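Local structure of ribokinase (6ILS) at residues A263-A266 with V267-E271; A286-C289 with V290-K293; P300-K303 with S304-L308. The protein catalyses the magnesium-dependent transfer of a phosphoryl group from ATP to O-5 of D-ribose, giving D-ribose 5-phosphate. All blocks are in the same frame, centred on the assembly; numbering follows the deposited sequence.

Contact 1 of 3, residues A263-A266 with V267-E271; sequences AAFA and VAMVE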
ATOM      1  N   ALA B 263      -3.407  22.793 -12.435  1.00 15.00           N
ATOM      2  CA  ALA B 263      -4.030  23.525 -11.335  1.00 14.27           C
ATOM      3  C   ALA B 263      -3.527  24.966 -11.200  1.00 13.93           C
ATOM      4  O   ALA B 263      -4.304  25.866 -10.854  1.00 14.72           O
ATOM      5  CB  ALA B 263      -3.830  22.759 -10.004  1.00 14.90           C
ATOM      6  N   ALA B 264      -2.238  25.196 -11.467  1.00 13.66           N
ATOM      7  CA  ALA B 264      -1.674  26.546 -11.346  1.00 16.90           C
ATOM      8  C   ALA B 264      -2.231  27.440 -12.456  1.00 15.81           C
ATOM      9  O   ALA B 264      -2.536  28.616 -12.251  1.00 13.32           O
ATOM     10  CB  ALA B 264      -0.123  26.501 -11.409  1.00 13.86           C
ATOM     11  N   PHE B 265      -2.372  26.859 -13.640  1.00 15.78           N
ATOM     12  CA  PHE B 265      -3.025  27.564 -14.736  1.00 16.29           C
ATOM     13  C   PHE B 265      -4.439  27.988 -14.313  1.00 16.77           C
ATOM     14  O   PHE B 265      -4.846  29.124 -14.522  1.00 18.30           O
ATOM     15  CB  PHE B 265      -3.062  26.678 -15.986  1.00 15.44           C
ATOM     16  CG  PHE B 265      -3.736  27.330 -17.165  1.00 16.21           C
ATOM     17  CD1 PHE B 265      -5.121  27.293 -17.305  1.00 20.15           C
ATOM     18  CD2 PHE B 265      -2.982  27.963 -18.137  1.00 16.18           C
ATOM     19  CE1 PHE B 265      -5.742  27.904 -18.398  1.00 24.32           C
ATOM     20  CE2 PHE B 265      -3.602  28.574 -19.226  1.00 18.40           C
ATOM     21  CZ  PHE B 265      -4.974  28.535 -19.355  1.00 22.27           C
ATOM     22  N   ALA B 266      -5.180  27.070 -13.707  1.00 15.29           N
ATOM     23  CA  ALA B 266      -6.573  27.332 -13.272  1.00 15.01           C
ATOM     24  C   ALA B 266      -6.633  28.455 -12.238  1.00 18.30           C
ATOM     25  O   ALA B 266      -7.512  29.266 -12.310  1.00 17.63           O
ATOM     26  CB  ALA B 266      -7.198  26.070 -12.745  1.00 15.93           C
ATOM     27  N   VAL B 267      -5.678  28.471 -11.318  1.00 15.86           N
ATOM     28  CA  VAL B 267      -5.646  29.508 -10.257  1.00 15.90           C
ATOM     29  C   VAL B 267      -5.363  30.854 -10.917  1.00 16.39           C
ATOM     30  O   VAL B 267      -6.037  31.778 -10.633  1.00 17.78           O
ATOM     31  CB  VAL B 267      -4.579  29.168  -9.206  1.00 14.13           C
ATOM     32  CG1 VAL B 267      -4.306  30.356  -8.315  1.00 19.32           C
ATOM     33  CG2 VAL B 267      -4.976  27.947  -8.405  1.00 15.95           C
ATOM     34  N   ALA B 268      -4.405  30.884 -11.824  1.00 16.54           N
ATOM     35  CA  ALA B 268      -4.085  32.146 -12.512  1.00 16.54           C
ATOM     36  C   ALA B 268      -5.296  32.607 -13.325  1.00 20.16           C
ATOM     37  O   ALA B 268      -5.593  33.768 -13.325  1.00 18.42           O
ATOM     38  CB  ALA B 268      -2.887  31.969 -13.395  1.00 18.45           C
ATOM     39  N   MET B 269      -5.954  31.679 -13.992  1.00 17.27           N
ATOM     40  CA  MET B 269      -7.122  32.035 -14.823  1.00 20.13           C
ATOM     41  C   MET B 269      -8.273  32.520 -13.943  1.00 19.65           C
ATOM     42  O   MET B 269      -8.797  33.540 -14.239  1.00 22.63           O
ATOM     43  CB  MET B 269      -7.571  30.845 -15.661  1.00 19.73           C
ATOM     44  CG  MET B 269      -8.887  31.058 -16.316  1.00 24.14           C
ATOM     45  SD  MET B 269      -9.207  29.764 -17.494  1.00 26.91           S
ATOM     46  CE  MET B 269      -8.227  30.377 -18.852  1.00 32.77           C
ATOM     47  N   VAL B 270      -8.568  31.852 -12.828  1.00 16.97           N
ATOM     48  CA  VAL B 270      -9.686  32.307 -11.954  1.00 18.98           C
ATOM     49  C   VAL B 270      -9.345  33.638 -11.260  1.00 27.49           C
ATOM     50  O   VAL B 270     -10.245  34.370 -10.932  1.00 25.70           O
ATOM     51  CB  VAL B 270     -10.128  31.232 -10.955  1.00 21.76           C
ATOM     52  CG1 VAL B 270      -9.087  31.008  -9.883  1.00 20.62           C
ATOM     53  CG2 VAL B 270     -11.485  31.559 -10.378  1.00 24.21           C
ATOM     54  N   GLU B 271      -8.064  33.961 -11.096  1.00 21.72           N
ATOM     55  CA  GLU B 271      -7.660  35.264 -10.537  1.00 22.10           C
ATOM     56  C   GLU B 271      -7.704  36.381 -11.587  1.00 26.41           C
ATOM     57  O   GLU B 271      -7.383  37.482 -11.227  1.00 27.59           O
ATOM     58  CB  GLU B 271      -6.279  35.137  -9.932  1.00 30.00           C
ATOM     59  CG  GLU B 271      -6.305  34.322  -8.666  1.00 30.00           C
ATOM     60  CD  GLU B 271      -4.942  34.246  -8.022  1.00 30.00           C
ATOM     61  OE1 GLU B 271      -4.000  34.665  -8.690  1.00 30.00           O
ATOM     62  OE2 GLU B 271      -4.862  33.736  -6.898  1.00 30.00           O
TER

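Contact 2 of 3, residues A286-C289 with V290-K293; sequences ASLC and VQVK. With NA (sodium ion), chain G; ATP (adenosine-5'-triphosphate), chain E.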
ATOM      1  N   ALA B 286       5.128  24.252 -12.227  1.00 13.21           N
ATOM      2  CA  ALA B 286       5.589  22.913 -12.611  1.00 15.32           C
ATOM      3  C   ALA B 286       7.122  22.785 -12.482  1.00 17.70           C
ATOM      4  O   ALA B 286       7.631  21.733 -12.122  1.00 17.02           O
ATOM      5  CB  ALA B 286       5.157  22.578 -14.045  1.00 14.81           C
ATOM      6  N   SER B 287       7.841  23.852 -12.811  1.00 13.27           N
ATOM      7  CA  SER B 287       9.314  23.874 -12.652  1.00 18.61           C
ATOM      8  C   SER B 287       9.731  23.567 -11.220  1.00 19.43           C
ATOM      9  O   SER B 287      10.636  22.756 -10.970  1.00 20.69           O
ATOM     10  CB  SER B 287       9.876  25.240 -13.050  1.00 18.94           C
ATOM     11  OG  SER B 287      11.293  25.184 -13.133  1.00 23.08           O
ATOM     12  N   LEU B 288       9.080  24.231 -10.276  1.00 16.95           N
ATOM     13  CA  LEU B 288       9.393  24.002  -8.865  1.00 19.52           C
ATOM     14  C   LEU B 288       9.028  22.585  -8.416  1.00 24.60           C
ATOM     15  O   LEU B 288       9.782  21.945  -7.661  1.00 22.15           O
ATOM     16  CB  LEU B 288       8.687  25.030  -8.001  1.00 16.64           C
ATOM     17  CG  LEU B 288       9.195  26.453  -8.236  1.00 16.71           C
ATOM     18  CD1 LEU B 288       8.345  27.463  -7.488  1.00 16.09           C
ATOM     19  CD2 LEU B 288      10.672  26.571  -7.823  1.00 19.89           C
ATOM     20  N   CYS B 289       7.876  22.111  -8.883  1.00 18.34           N
ATOM     21  CA  CYS B 289       7.393  20.764  -8.571  1.00 20.01           C
ATOM     22  C   CYS B 289       8.403  19.665  -8.909  1.00 22.98           C
ATOM     23  O   CYS B 289       8.534  18.699  -8.164  1.00 25.11           O
ATOM     24  CB  CYS B 289       6.072  20.495  -9.311  1.00 25.49           C
ATOM     25  SG  CYS B 289       5.416  18.813  -9.121  1.00 31.67           S
ATOM     26  N   VAL B 290       9.099  19.787 -10.032  1.00 20.34           N
ATOM     27  CA  VAL B 290       9.953  18.692 -10.468  1.00 24.58           C
ATOM     28  C   VAL B 290      11.257  18.654  -9.678  1.00 29.31           C
ATOM     29  O   VAL B 290      12.047  17.732  -9.844  1.00 27.40           O
ATOM     30  CB  VAL B 290      10.288  18.758 -11.985  1.00 21.58           C
ATOM     31  CG1 VAL B 290       8.991  18.774 -12.832  1.00 20.91           C
ATOM     32  CG2 VAL B 290      11.168  19.953 -12.322  1.00 20.69           C
ATOM     33  N   GLN B 291      11.474  19.646  -8.815  1.00 26.30           N
ATOM     34  CA  GLN B 291      12.737  19.708  -8.083  1.00 29.86           C
ATOM     35  C   GLN B 291      12.649  19.093  -6.687  1.00 34.53           C
ATOM     36  O   GLN B 291      13.617  19.131  -5.927  1.00 37.74           O
ATOM     37  CB  GLN B 291      13.213  21.157  -8.018  1.00 29.29           C
ATOM     38  CG  GLN B 291      13.293  21.787  -9.409  1.00 26.74           C
ATOM     39  CD  GLN B 291      13.921  23.152  -9.421  1.00 29.73           C
ATOM     40  OE1 GLN B 291      15.023  23.342  -8.908  1.00 32.67           O
ATOM     41  NE2 GLN B 291      13.226  24.123 -10.009  1.00 22.93           N
ATOM     42  N   VAL B 292      11.507  18.494  -6.367  1.00 31.84           N
ATOM     43  CA  VAL B 292      11.280  17.868  -5.063  1.00 33.94           C
ATOM     44  C   VAL B 292      10.585  16.514  -5.245  1.00 36.40           C
ATOM     45  O   VAL B 292       9.730  16.361  -6.117  1.00 32.26           O
ATOM     46  CB  VAL B 292      10.441  18.788  -4.139  1.00 32.11           C
ATOM     47  CG1 VAL B 292       9.944  18.041  -2.894  1.00 30.66           C
ATOM     48  CG2 VAL B 292      11.237  20.021  -3.751  1.00 32.74           C
ATOM     49  N   LYS B 293      10.947  15.519  -4.437  1.00 38.31           N
ATOM     50  CA  LYS B 293      10.366  14.189  -4.608  1.00 35.10           C
ATOM     51  C   LYS B 293       8.955  14.110  -4.019  1.00 35.17           C
ATOM     52  O   LYS B 293       8.657  14.743  -3.009  1.00 40.37           O
ATOM     53  CB  LYS B 293      11.286  13.116  -3.990  1.00 42.22           C
ATOM     54  CG  LYS B 293      10.700  11.696  -3.988  1.00 41.63           C
ATOM     55  CD  LYS B 293      11.695  10.629  -4.446  1.00 50.02           C
ATOM     56  CE  LYS B 293      11.662  10.476  -5.963  1.00 48.14           C
ATOM     57  NZ  LYS B 293      12.202   9.168  -6.437  1.00 55.98           N
TER
HETATM   58 NA    NA G 403       7.600  16.216  -7.826  1.00 24.37          NA
HETATM   59  PG  ATP E 401       1.626  15.242 -18.013  1.00 43.93           P
HETATM   60  O1G ATP E 401       0.183  15.580 -18.107  1.00 40.11           O
HETATM   61  O2G ATP E 401       2.010  14.922 -16.577  1.00 44.89           O
HETATM   62  O3G ATP E 401       1.956  14.032 -18.831  1.00 47.42           O
HETATM   63  PB  ATP E 401       3.729  16.432 -19.450  1.00 43.00           P
HETATM   64  O1B ATP E 401       4.175  17.794 -19.762  1.00 35.53           O
HETATM   65  O2B ATP E 401       3.480  15.764 -20.723  1.00 42.99           O
HETATM   66  O3B ATP E 401       2.416  16.521 -18.574  1.00 42.07           O
HETATM   67  PA  ATP E 401       6.137  15.867 -17.920  1.00 48.85           P
HETATM   68  O1A ATP E 401       7.280  15.767 -18.923  1.00 43.66           O
HETATM   69  O2A ATP E 401       6.371  14.912 -16.778  1.00 39.60           O
HETATM   70  O3A ATP E 401       4.768  15.505 -18.632  1.00 58.03           O
HETATM   71  O5' ATP E 401       6.091  17.322 -17.343  1.00 39.85           O
HETATM   72  C5' ATP E 401       5.048  17.712 -16.471  1.00 38.15           C
HETATM   73  C4' ATP E 401       5.159  19.281 -16.267  1.00 33.86           C
HETATM   74  O4' ATP E 401       6.572  19.626 -15.748  1.00 33.02           O
HETATM   75  C3' ATP E 401       5.040  19.855 -17.387  1.00 33.85           C
HETATM   76  O3' ATP E 401       4.320  21.092 -17.238  1.00 26.51           O
HETATM   77  C2' ATP E 401       6.573  20.202 -17.916  1.00 31.28           C
HETATM   78  O2' ATP E 401       6.462  21.308 -18.857  1.00 29.98           O
HETATM   79  C1' ATP E 401       7.251  20.450 -16.872  1.00 31.39           C
HETATM   80  N9  ATP E 401       8.607  19.881 -16.990  1.00 32.53           N
HETATM   81  C8  ATP E 401       9.202  18.714 -17.375  1.00 33.53           C
HETATM   82  N7  ATP E 401      10.546  18.872 -17.236  1.00 35.44           N
HETATM   83  C5  ATP E 401      10.779  20.136 -16.754  1.00 32.19           C
HETATM   84  C6  ATP E 401      11.958  20.807 -16.436  1.00 35.38           C
HETATM   85  N6  ATP E 401      13.306  20.319 -16.540  1.00 36.58           N
HETATM   86  N1  ATP E 401      11.900  22.059 -15.984  1.00 29.28           N
HETATM   87  C2  ATP E 401      10.683  22.685 -15.817  1.00 26.86           C
HETATM   88  N3  ATP E 401       9.526  22.043 -16.120  1.00 22.87           N
HETATM   89  C4  ATP E 401       9.583  20.760 -16.596  1.00 31.00           C

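Contact 3 of 3, residues P300-K303 with S304-L308; sequences PDRK and SVLKL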
ATOM      1  N   PRO B 300       4.548  23.798  -4.748  1.00 21.98           N
ATOM      2  CA  PRO B 300       5.132  25.020  -4.264  1.00 19.34           C
ATOM      3  C   PRO B 300       4.132  26.023  -3.688  1.00 24.72           C
ATOM      4  O   PRO B 300       3.027  26.024  -4.042  1.00 20.79           O
ATOM      5  CB  PRO B 300       5.735  25.591  -5.543  1.00 19.79           C
ATOM      6  CG  PRO B 300       4.761  25.182  -6.596  1.00 19.94           C
ATOM      7  CD  PRO B 300       4.319  23.806  -6.179  1.00 20.27           C
ATOM      8  N   ASP B 301       4.613  26.889  -2.805  1.00 25.20           N
ATOM      9  CA  ASP B 301       3.740  27.972  -2.300  1.00 21.80           C
ATOM     10  C   ASP B 301       3.713  29.102  -3.328  1.00 21.20           C
ATOM     11  O   ASP B 301       4.609  29.189  -4.116  1.00 19.91           O
ATOM     12  CB  ASP B 301       4.128  28.450  -0.902  1.00 29.35           C
ATOM     13  CG  ASP B 301       5.466  29.146  -0.819  1.00 33.61           C
ATOM     14  OD1 ASP B 301       6.065  29.411  -1.858  1.00 32.65           O
ATOM     15  OD2 ASP B 301       5.888  29.398   0.299  1.00 41.84           O
ATOM     16  N   ARG B 302       2.701  29.951  -3.253  1.00 21.67           N
ATOM     17  CA  ARG B 302       2.537  31.044  -4.225  1.00 22.13           C
ATOM     18  C   ARG B 302       3.761  31.967  -4.287  1.00 21.81           C
ATOM     19  O   ARG B 302       4.154  32.309  -5.365  1.00 19.32           O
ATOM     20  CB  ARG B 302       1.287  31.869  -3.945  1.00 30.00           C
ATOM     21  CG  ARG B 302       1.186  33.010  -4.934  1.00 30.00           C
ATOM     22  CD  ARG B 302       0.037  33.945  -4.765  1.00 30.00           C
ATOM     23  NE  ARG B 302      -1.093  33.111  -4.983  1.00 30.00           N
ATOM     24  CZ  ARG B 302      -1.951  33.297  -5.937  1.00 30.00           C
ATOM     25  NH1 ARG B 302      -1.837  34.338  -6.737  1.00 30.00           N
ATOM     26  NH2 ARG B 302      -2.953  32.468  -6.034  1.00 30.00           N
ATOM     27  N   LYS B 303       4.306  32.361  -3.144  1.00 24.93           N
ATOM     28  CA  LYS B 303       5.464  33.295  -3.148  1.00 26.44           C
ATOM     29  C   LYS B 303       6.610  32.726  -3.986  1.00 24.61           C
ATOM     30  O   LYS B 303       7.233  33.476  -4.680  1.00 23.45           O
ATOM     31  CB  LYS B 303       6.027  33.528  -1.744  1.00 28.82           C
ATOM     32  CG  LYS B 303       5.038  33.599  -0.613  1.00 32.35           C
ATOM     33  CD  LYS B 303       5.693  33.847   0.724  1.00 35.69           C
ATOM     34  CE  LYS B 303       5.476  32.721   1.700  1.00 39.79           C
ATOM     35  NZ  LYS B 303       6.578  31.747   1.631  1.00 40.94           N
ATOM     36  N   SER B 304       6.902  31.442  -3.845  1.00 22.51           N
ATOM     37  CA  SER B 304       8.010  30.830  -4.606  1.00 21.21           C
ATOM     38  C   SER B 304       7.718  30.908  -6.106  1.00 20.02           C
ATOM     39  O   SER B 304       8.608  31.219  -6.839  1.00 18.89           O
ATOM     40  CB  SER B 304       8.231  29.423  -4.172  1.00 25.79           C
ATOM     41  OG  SER B 304       8.388  29.339  -2.778  1.00 33.91           O
ATOM     42  N   VAL B 305       6.484  30.615  -6.500  1.00 17.06           N
ATOM     43  CA  VAL B 305       6.131  30.671  -7.944  1.00 16.72           C
ATOM     44  C   VAL B 305       6.359  32.100  -8.442  1.00 16.57           C
ATOM     45  O   VAL B 305       6.974  32.277  -9.439  1.00 15.22           O
ATOM     46  CB  VAL B 305       4.686  30.212  -8.217  1.00 16.96           C
ATOM     47  CG1 VAL B 305       4.370  30.333  -9.680  1.00 17.21           C
ATOM     48  CG2 VAL B 305       4.435  28.810  -7.718  1.00 15.55           C
ATOM     49  N   LEU B 306       5.886  33.076  -7.681  1.00 16.87           N
ATOM     50  CA  LEU B 306       6.054  34.482  -8.109  1.00 18.77           C
ATOM     51  C   LEU B 306       7.544  34.857  -8.127  1.00 20.60           C
ATOM     52  O   LEU B 306       7.922  35.598  -8.986  1.00 21.31           O
ATOM     53  CB  LEU B 306       5.255  35.399  -7.187  1.00 21.71           C
ATOM     54  CG  LEU B 306       3.739  35.252  -7.254  1.00 24.33           C
ATOM     55  CD1 LEU B 306       3.070  36.218  -6.301  1.00 26.88           C
ATOM     56  CD2 LEU B 306       3.234  35.473  -8.664  1.00 24.86           C
ATOM     57  N   LYS B 307       8.335  34.337  -7.201  1.00 20.58           N
ATOM     58  CA  LYS B 307       9.779  34.671  -7.174  1.00 22.04           C
ATOM     59  C   LYS B 307      10.437  34.071  -8.414  1.00 20.57           C
ATOM     60  O   LYS B 307      11.212  34.734  -9.016  1.00 19.69           O
ATOM     61  CB  LYS B 307      10.437  34.173  -5.893  1.00 24.65           C
ATOM     62  CG  LYS B 307      11.846  34.679  -5.645  1.00 27.21           C
ATOM     63  CD  LYS B 307      12.522  34.031  -4.463  1.00 32.45           C
ATOM     64  CE  LYS B 307      13.842  34.660  -4.062  1.00 45.24           C
ATOM     65  NZ  LYS B 307      14.799  33.681  -3.501  1.00 42.22           N
ATOM     66  N   LEU B 308      10.086  32.844  -8.761  1.00 18.43           N
ATOM     67  CA  LEU B 308      10.709  32.253  -9.943  1.00 20.86           C
ATOM     68  C   LEU B 308      10.320  33.057 -11.177  1.00 22.37           C
ATOM     69  O   LEU B 308      11.137  33.276 -12.065  1.00 22.56           O
ATOM     70  CB  LEU B 308      10.306  30.780 -10.098  1.00 20.79           C
ATOM     71  CG  LEU B 308      10.979  29.973 -11.211  1.00 19.80           C
ATOM     72  CD1 LEU B 308      12.545  30.028 -11.150  1.00 18.95           C
ATOM     73  CD2 LEU B 308      10.500  28.529 -11.163  1.00 16.65           C
TER
HETATM   74  O   HOH W   1       7.538  26.373  -2.370  1.00 32.23           O
HETATM   75  O   HOH W   2       8.629  30.527  -0.095  1.00 41.53           O

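Contact 1 of 3, residues A263-A266 with V267-E271
Phe265 O takes the N-H of Met269 at 2.8 Å, with the donor tilted only 17° from the carbonyl plane. Ala266 O receives Val270 N at the same 2.8 Å. Two residues earlier, Ala263 O and Ala264 O accept from Val267 N and Ala268 N, the latter bond being nearly straight. These four i to i+4 bonds carry the alpha helix 257-270 of the PfkB-family kinase core through to its last turn. The side chains of Phe265 and Met269 follow the same spacing and form a Met-aromatic contact. Both send CG anti to the backbone N (chi1 179° and 169°), so they leave the helix together, and the bend at chi3 of the methionine brings its methyl to the ring. CE reaches Phe265 CE1 at 3.5 Å and CZ at 3.8 Å, while SD stays 5.2 Å from the ring centroid; the approach is oblique. On Val267 the branch beside the backbone N, CG2, lies 3.3 Å from Ala263 O. Val270 likewise leans CG1 on Ala266 O. The small methyls allow close neighbours around the helix: Ala263 and Ala266 pack on Leu140 of strand 138-143, and Ala264 and Ala268 meet Ala285 and Cys278 of helix 275-289. Phe265 also packs on Cys278 and Ala282 of that helix.

Contact 2 of 3, residues A286-C289 with V290-K293
Cys289 O and Val292 O both bind the sodium ion, each at 2.7 Å, where a potassium site is predicted. The backbone oxygens of Asp253 and Thr255 and Gly294 complete the five protein ligands. A type I turn from Cys289 to Val292 brings the first two carbonyls to the same ion, and its closing bond, Val292 N to Cys289 O, is weak. On another side, the segments line the ATP pocket: Ser287 CA lies 3.6 Å from ATP C2 of the adenine, Ala286 CB lies at the same distance from ATP O3', and Val290 CG1 approaches ATP O4' at 3.9 Å. Behind this first shell the helix end is held by its own bonds. Val290 N donates to Ala286 O, and Gln291 N to Leu288 O at 3.1 Å. Gln291 also folds its side chain back, with CG beside its backbone N (chi1 -54°), so that NE2 donates to Ser287 O at 3.1 Å. That oxygen lies in the amide plane of the glutamine, yet the donor stands 62° out of the carbonyl plane of Ser287. The other end of the amide, OE1, accepts weakly from Ala249 N, and Ser287 OG is bonded to Ile246 O, tying both residues to the chain just before Asp253. Cys289 and Val290 pack on Ala257 at the start of helix 257-270, Ala286 meets Phe261 of that helix, and Leu288 faces helix 302-312 through Ser304, Val305 and Leu308.

Contact 3 of 3, residues P300-K303 with S304-L308
Asp301 caps helix 302-312: its OD1 accepts Ser304 N at 3.0 Å, on the syn side and 30° out of the carboxylate plane. The carboxylate gets there because CG sits between the backbone N and the carbonyl carbon (chi1 67°). Ser304 OG donates to the same oxygen, at a modelled 2.5 Å so short that its exact length is doubtful. Water 1 accepts from Asp301 N and donates to Ser304 OG, so the cap's own N-H reaches the serine only through the water. Among ionic contacts, Lys303 NZ forms a salt bridge with Asp301 OD2 at 2.8 Å from above the carboxylate plane, and water 2 links the ammonium to Ser304 OG. The guanidinium of Arg302 turns elsewhere, to Glu271 by a salt bridge and to Leu52 O. Regular helix bonds follow, Leu306 N to Arg302 O and Lys307 N to Lys303 O, the second at 2.9 Å. Apolar contacts are few: Pro300 CG meets Val305 CG2 at 3.8 Å, and the aliphatic part of Arg302 touches Leu306 CD1 through CG at 4.0 Å. Val305 packs inward on Phe281 and Ala284 of helix 275-289. With a lysine, the serine hydroxyl and a helix N terminus all facing it, the carboxylate of Asp301 would be expected to remain ionised, its OD1 taking up the N-H of Ser304 in the first turn.

Along the chain the three contacts come in series, each a local turn of the backbone; none nests in or crosses another, and none closes a long loop. Contact 1 ends helix 257-270. The next helix, 275-289, runs to contact 2, where the chain leaves it to bind the sodium ion. Contact 3 then starts helix 302-312. Contacts 1 and 2 do not touch, their nearest atoms being about 6 Å apart, but contact 3 meets both: Arg302 pairs with Glu271 and its NH2 packs on Val267 CG1, while Leu288 lies against Pro300, Ser304, Val305 and Leu308. The last helix thus joins the end of one helix to the end of the next.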